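Local coordinates for PfhB2 (Pasteurella multocida, PDB 6U8T), which is probably a YopT-type cysteine protease, acting as a virulence toxin of this bacterium, at residues Lys171-Asp176 against Glu181-Ser186; Glu39-His44 against Asn59-Gly64. The protein carries 1 engineered substitution. All coordinates share one frame; numbering follows the deposited sequence.

Interaction 1. Residues Lys171-Asp176 against Glu181-Ser186; sequences KVVFFD and EMTFPS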
loop_
_atom_site.group_PDB
_atom_site.type_symbol
_atom_site.label_atom_id
_atom_site.label_comp_id
_atom_site.label_asym_id
_atom_site.label_seq_id
_atom_site.Cartn_x
_atom_site.Cartn_y
_atom_site.Cartn_z
ATOM N N LYS C 171 -24.168 -0.529 -24.149
ATOM C CA LYS C 171 -23.795 -1.767 -23.414
ATOM C C LYS C 171 -22.381 -1.619 -22.839
ATOM O O LYS C 171 -21.437 -1.382 -23.615
ATOM C CB LYS C 171 -23.936 -2.994 -24.327
ATOM C CG LYS C 171 -23.089 -4.214 -23.996
ATOM C CD LYS C 171 -23.737 -5.525 -24.419
ATOM C CE LYS C 171 -22.734 -6.655 -24.519
ATOM N NZ LYS C 171 -23.218 -7.877 -23.833
ATOM N N VAL C 172 -22.249 -1.799 -21.528
ATOM C CA VAL C 172 -20.936 -1.834 -20.814
ATOM C C VAL C 172 -20.747 -3.219 -20.200
ATOM O O VAL C 172 -21.597 -3.635 -19.404
ATOM C CB VAL C 172 -20.822 -0.735 -19.742
ATOM C CG1 VAL C 172 -19.415 -0.686 -19.173
ATOM C CG2 VAL C 172 -21.224 0.626 -20.280
ATOM N N VAL C 173 -19.695 -3.921 -20.602
ATOM C CA VAL C 173 -19.275 -5.174 -19.923
ATOM C C VAL C 173 -18.019 -4.849 -19.120
ATOM O O VAL C 173 -17.062 -4.371 -19.714
ATOM C CB VAL C 173 -19.055 -6.322 -20.922
ATOM C CG1 VAL C 173 -18.739 -7.615 -20.201
ATOM C CG2 VAL C 173 -20.267 -6.513 -21.816
ATOM N N PHE C 174 -18.048 -5.057 -17.800
ATOM C CA PHE C 174 -16.925 -4.768 -16.878
ATOM C C PHE C 174 -16.417 -6.089 -16.302
ATOM O O PHE C 174 -17.243 -6.897 -15.874
ATOM C CB PHE C 174 -17.391 -3.810 -15.785
ATOM C CG PHE C 174 -16.308 -3.436 -14.806
ATOM C CD1 PHE C 174 -15.232 -2.672 -15.211
ATOM C CD2 PHE C 174 -16.365 -3.846 -13.491
ATOM C CE1 PHE C 174 -14.231 -2.322 -14.314
ATOM C CE2 PHE C 174 -15.349 -3.534 -12.604
ATOM C CZ PHE C 174 -14.303 -2.753 -13.006
ATOM N N PHE C 175 -15.109 -6.331 -16.328
ATOM C CA PHE C 175 -14.521 -7.606 -15.856
ATOM C C PHE C 175 -13.423 -7.298 -14.849
ATOM O O PHE C 175 -12.480 -6.546 -15.172
ATOM C CB PHE C 175 -14.010 -8.458 -17.025
ATOM C CG PHE C 175 -13.279 -9.695 -16.573
ATOM C CD1 PHE C 175 -13.965 -10.796 -16.079
ATOM C CD2 PHE C 175 -11.891 -9.741 -16.596
ATOM C CE1 PHE C 175 -13.282 -11.915 -15.631
ATOM C CE2 PHE C 175 -11.216 -10.872 -16.154
ATOM C CZ PHE C 175 -11.909 -11.957 -15.684
ATOM N N ASP C 176 -13.570 -7.864 -13.655
ATOM C CA ASP C 176 -12.583 -7.780 -12.550
ATOM C C ASP C 176 -12.191 -9.198 -12.145
ATOM O O ASP C 176 -12.976 -9.914 -11.535
ATOM C CB ASP C 176 -13.163 -6.987 -11.386
ATOM C CG ASP C 176 -12.152 -6.707 -10.296
ATOM O OD1 ASP C 176 -11.104 -7.392 -10.282
ATOM O OD2 ASP C 176 -12.392 -5.777 -9.520
ATOM N N GLU C 181 -17.511 -11.018 -13.998
ATOM C CA GLU C 181 -17.994 -10.243 -15.154
ATOM C C GLU C 181 -19.394 -9.725 -14.860
ATOM O O GLU C 181 -20.249 -10.467 -14.380
ATOM C CB GLU C 181 -17.925 -11.125 -16.390
ATOM C CG GLU C 181 -18.203 -10.368 -17.671
ATOM C CD GLU C 181 -18.283 -11.269 -18.882
ATOM O OE1 GLU C 181 -17.262 -11.868 -19.222
ATOM O OE2 GLU C 181 -19.381 -11.394 -19.437
HETATM N N MSE C 182 -19.587 -8.433 -15.133
HETATM C CA MSE C 182 -20.866 -7.766 -14.976
HETATM C C MSE C 182 -21.216 -7.015 -16.265
HETATM O O MSE C 182 -20.335 -6.524 -16.977
HETATM C CB MSE C 182 -20.757 -6.811 -13.788
HETATM C CG MSE C 182 -20.400 -7.466 -12.485
HETATM SE SE MSE C 182 -18.491 -7.473 -12.074
HETATM C CE MSE C 182 -18.110 -6.120 -10.768
ATOM N N THR C 183 -22.515 -6.957 -16.566
ATOM C CA THR C 183 -23.000 -6.311 -17.775
ATOM C C THR C 183 -24.047 -5.271 -17.384
ATOM O O THR C 183 -24.905 -5.588 -16.536
ATOM C CB THR C 183 -23.566 -7.322 -18.777
ATOM O OG1 THR C 183 -22.595 -8.358 -18.948
ATOM C CG2 THR C 183 -23.881 -6.689 -20.111
ATOM N N PHE C 184 -23.953 -4.064 -17.947
ATOM C CA PHE C 184 -24.922 -2.959 -17.738
ATOM C C PHE C 184 -25.498 -2.560 -19.088
ATOM O O PHE C 184 -24.766 -2.451 -20.065
ATOM C CB PHE C 184 -24.258 -1.792 -17.009
ATOM C CG PHE C 184 -23.781 -2.145 -15.626
ATOM C CD1 PHE C 184 -22.529 -2.706 -15.443
ATOM C CD2 PHE C 184 -24.603 -1.967 -14.517
ATOM C CE1 PHE C 184 -22.099 -3.066 -14.180
ATOM C CE2 PHE C 184 -24.159 -2.314 -13.249
ATOM C CZ PHE C 184 -22.910 -2.867 -13.088
ATOM N N PRO C 185 -26.834 -2.371 -19.188
ATOM C CA PRO C 185 -27.454 -2.019 -20.460
ATOM C C PRO C 185 -27.367 -0.531 -20.838
ATOM O O PRO C 185 -27.810 -0.209 -21.939
ATOM C CB PRO C 185 -28.910 -2.450 -20.219
ATOM C CG PRO C 185 -29.125 -2.174 -18.742
ATOM C CD PRO C 185 -27.811 -2.525 -18.088
ATOM N N SER C 186 -26.851 0.329 -19.953
ATOM C CA SER C 186 -26.625 1.784 -20.194
ATOM C C SER C 186 -25.329 2.254 -19.504
ATOM O O SER C 186 -24.933 1.638 -18.491
ATOM C CB SER C 186 -27.798 2.595 -19.720
ATOM O OG SER C 186 -27.803 2.695 -18.300
#

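Interaction 2. Residues Glu39-His44 against Asn59-Gly64; sequences ESTCAH and NTMYEG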
loop_
_atom_site.group_PDB
_atom_site.type_symbol
_atom_site.label_atom_id
_atom_site.label_comp_id
_atom_site.label_asym_id
_atom_site.label_seq_id
_atom_site.Cartn_x
_atom_site.Cartn_y
_atom_site.Cartn_z
ATOM N N GLU C 39 1.516 1.930 15.788
ATOM C CA GLU C 39 1.387 3.280 16.383
ATOM C C GLU C 39 1.343 3.149 17.905
ATOM O O GLU C 39 2.189 3.766 18.578
ATOM C CB GLU C 39 0.147 4.001 15.858
ATOM C CG GLU C 39 -0.071 5.368 16.479
ATOM C CD GLU C 39 0.799 6.488 15.917
ATOM O OE1 GLU C 39 1.659 6.184 15.056
ATOM O OE2 GLU C 39 0.618 7.685 16.355
ATOM N N SER C 40 0.425 2.339 18.436
ATOM C CA SER C 40 0.230 2.188 19.891
ATOM C C SER C 40 1.524 1.634 20.508
ATOM O O SER C 40 1.926 2.143 21.586
ATOM C CB SER C 40 -0.963 1.315 20.198
ATOM O OG SER C 40 -1.093 1.108 21.598
ATOM N N THR C 41 2.184 0.656 19.865
ATOM C CA THR C 41 3.397 0.017 20.413
ATOM C C THR C 41 4.549 1.031 20.451
ATOM O O THR C 41 5.210 1.093 21.474
ATOM C CB THR C 41 3.869 -1.200 19.616
ATOM O OG1 THR C 41 2.804 -2.143 19.507
ATOM C CG2 THR C 41 5.085 -1.838 20.283
ATOM N N CYS C 42 4.745 1.795 19.375
ATOM C CA CYS C 42 5.783 2.836 19.298
ATOM C C CYS C 42 5.528 3.899 20.379
ATOM O O CYS C 42 6.507 4.308 21.048
ATOM C CB CYS C 42 5.873 3.441 17.902
ATOM S SG CYS C 42 6.665 2.321 16.725
ATOM N N ALA C 43 4.275 4.312 20.585
ATOM C CA ALA C 43 3.931 5.258 21.662
ATOM C C ALA C 43 4.397 4.675 22.991
ATOM O O ALA C 43 5.032 5.393 23.775
ATOM C CB ALA C 43 2.446 5.551 21.688
ATOM N N HIS C 44 4.075 3.408 23.257
ATOM C CA HIS C 44 4.440 2.762 24.567
ATOM C C HIS C 44 5.954 2.683 24.691
ATOM O O HIS C 44 6.450 3.006 25.765
ATOM C CB HIS C 44 3.780 1.401 24.717
ATOM C CG HIS C 44 2.357 1.472 25.136
ATOM N ND1 HIS C 44 1.322 1.834 24.265
ATOM C CD2 HIS C 44 1.786 1.151 26.323
ATOM C CE1 HIS C 44 0.177 1.755 24.920
ATOM N NE2 HIS C 44 0.451 1.356 26.198
ATOM N N ASN C 59 12.392 -1.394 34.066
ATOM C CA ASN C 59 11.031 -1.127 33.527
ATOM C C ASN C 59 10.999 -1.529 32.049
ATOM O O ASN C 59 10.689 -0.678 31.207
ATOM C CB ASN C 59 10.568 0.330 33.741
ATOM C CG ASN C 59 11.389 1.376 32.996
ATOM O OD1 ASN C 59 12.584 1.527 33.262
ATOM N ND2 ASN C 59 10.771 2.118 32.076
ATOM N N THR C 60 11.345 -2.764 31.724
ATOM C CA THR C 60 11.313 -3.261 30.319
ATOM C C THR C 60 9.856 -3.538 29.939
ATOM O O THR C 60 9.021 -3.747 30.814
ATOM C CB THR C 60 12.277 -4.437 30.159
ATOM O OG1 THR C 60 12.043 -4.815 28.808
ATOM C CG2 THR C 60 12.049 -5.578 31.119
HETATM N N MSE C 61 9.522 -3.459 28.646
HETATM C CA MSE C 61 8.236 -3.963 28.177
HETATM C C MSE C 61 8.345 -5.418 27.725
HETATM O O MSE C 61 7.329 -6.030 27.379
HETATM C CB MSE C 61 7.705 -3.237 26.945
HETATM C CG MSE C 61 7.833 -1.745 26.903
HETATM SE SE MSE C 61 6.896 -1.203 25.243
HETATM C CE MSE C 61 7.345 -2.232 23.649
ATOM N N TYR C 62 9.566 -5.967 27.756
ATOM C CA TYR C 62 9.869 -7.292 27.252
ATOM C C TYR C 62 9.743 -8.327 28.369
ATOM O O TYR C 62 10.256 -8.079 29.466
ATOM C CB TYR C 62 11.256 -7.282 26.594
ATOM C CG TYR C 62 11.403 -6.205 25.531
ATOM C CD1 TYR C 62 10.418 -5.998 24.565
ATOM C CD2 TYR C 62 12.521 -5.379 25.496
ATOM C CE1 TYR C 62 10.559 -5.030 23.586
ATOM C CE2 TYR C 62 12.687 -4.422 24.517
ATOM C CZ TYR C 62 11.690 -4.230 23.579
ATOM O OH TYR C 62 11.779 -3.250 22.654
ATOM N N GLU C 63 9.067 -9.443 28.078
ATOM C CA GLU C 63 8.853 -10.581 29.019
ATOM C C GLU C 63 10.204 -11.261 29.275
ATOM O O GLU C 63 10.778 -11.756 28.324
ATOM C CB GLU C 63 7.807 -11.557 28.446
ATOM C CG GLU C 63 7.251 -12.572 29.457
ATOM C CD GLU C 63 7.051 -12.040 30.866
ATOM O OE1 GLU C 63 6.266 -11.085 31.046
ATOM O OE2 GLU C 63 7.715 -12.562 31.797
ATOM N N GLY C 64 10.682 -11.269 30.523
ATOM C CA GLY C 64 11.971 -11.864 30.931
ATOM C C GLY C 64 12.084 -13.321 30.535
ATOM O O GLY C 64 13.147 -13.721 30.083
#

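Interaction 1. Residues Lys171-Asp176 against Glu181-Ser186
With chi1 at -59°, Met-182 sets CG beside its own backbone N and then bends at chi2 and chi3, so that CE comes to the rim of Phe-174, close to the ring plane and 4.0 Å from CD2. Phe-174 has CG anti to its N (chi1 -179°), and the two side chains run alongside each other, on the face they share with Val-172 and Phe-184; a flexible, unbranched residue (here selenomethionine) suits the edge of a rigid ring. The backbones form an antiparallel pair. Val-172 N gives a hydrogen bond to Phe-184 O (3.0 Å) and Phe-184 N returns one to Val-172 O (2.8 Å); Phe-174 and Met-182 exchange an equivalent pair, all four nearly straight.

The opposite face carries Val-173, Phe-175, Glu-181 and Thr-183. Val-173 and Thr-183, beta-branched residues at home in strands, form a non-hydrogen-bonded pair. Val-173 CG2 lies 4.0 Å from Thr-183 CG2, while Val-173 CG1 touches Glu-181 CG at 3.8 Å. Glu-181 CB meets the edge of Phe-175, and its extended chain carries the carboxylate to Tyr-62 and Trp-45 of the second subunit. Thr-183 OG1 is hydrogen-bonded to Ser-13 OG.

The hairpin occupies the middle of a four-stranded sheet, flanked by strands 160-168 and 11-15. Helix 187-201, N-capped by Ser-186, covers the Phe-174 and Met-182 face.

Interaction 2. Residues Glu39-His44 against Asn59-Gly64
Met-61 reaches across to the flank of the helix and ends between Thr-41 and His-44, residues one turn apart. Its SE lies 4.1 Å from His-44 CB and 4.0 Å from His-44 C, so the selenium rests on the root of the histidine, beside its backbone, and not on the imidazole. The chain runs straight through chi2 (-175°) and bends at chi3, which turns CE along the helix towards the methyl of Thr-41; CE and Thr-41 CG2 come to 4.1 Å, the two side chains meeting at a slant. A long, pliable residue (selenomethionine in this crystal) lies along a patch of one methyl, one CB and the His-44 backbone, where the contact is purely van der Waals.

Both helix residues present carbon here, while their polar ends are engaged elsewhere. Thr-41 OG1 lies beside its backbone N and bonds to Val-37 O, one turn back. In His-44, a chi1 of -80° sends the ring back towards the preceding turn, where ND1 donates to Ser-40 O at 2.8 Å; the oxygen is close to the ring plane, but the N-H comes from above the carbonyl plane. That carbonyl also takes the helical bond from His-44 N, and the two donors approach from opposite faces of its plane. NE2 bonds to Ser-77 OG, so both ring nitrogens are held and the rotation of the imidazole is fixed.

On the loop side, Thr-60 OG1 accepts from Tyr-62 N (2.9 Å), an ST turn that spans Met-61. Leu-70 and, from helix 20-51 itself, Asn-48 also touch Met-61. This is helix-to-loop packing, in which the chain leaving helix 20-51 folds back onto it before helix 72-87, in a domain whose family belongs to the CA peptidase clan.

From the N terminus, the chain runs along helix 20-51 through residues 39-44, leaves it, and comes back at residues 59-64, so interaction 2 closes a loop of 14 residues between its segments. Interaction 1 opens much later and closes a tight turn of three residues between strands 171-176 and 180-184. The two follow in series, neither nesting nor crossing. One belongs to the helical part, the other to the sheet, their centres about 51 Å apart on opposite sides of the chain's centre. The dimer brings them together: the hairpin of one subunit faces the helix and loop of the other, with Phe-175 packing on Thr-41 of the second subunit.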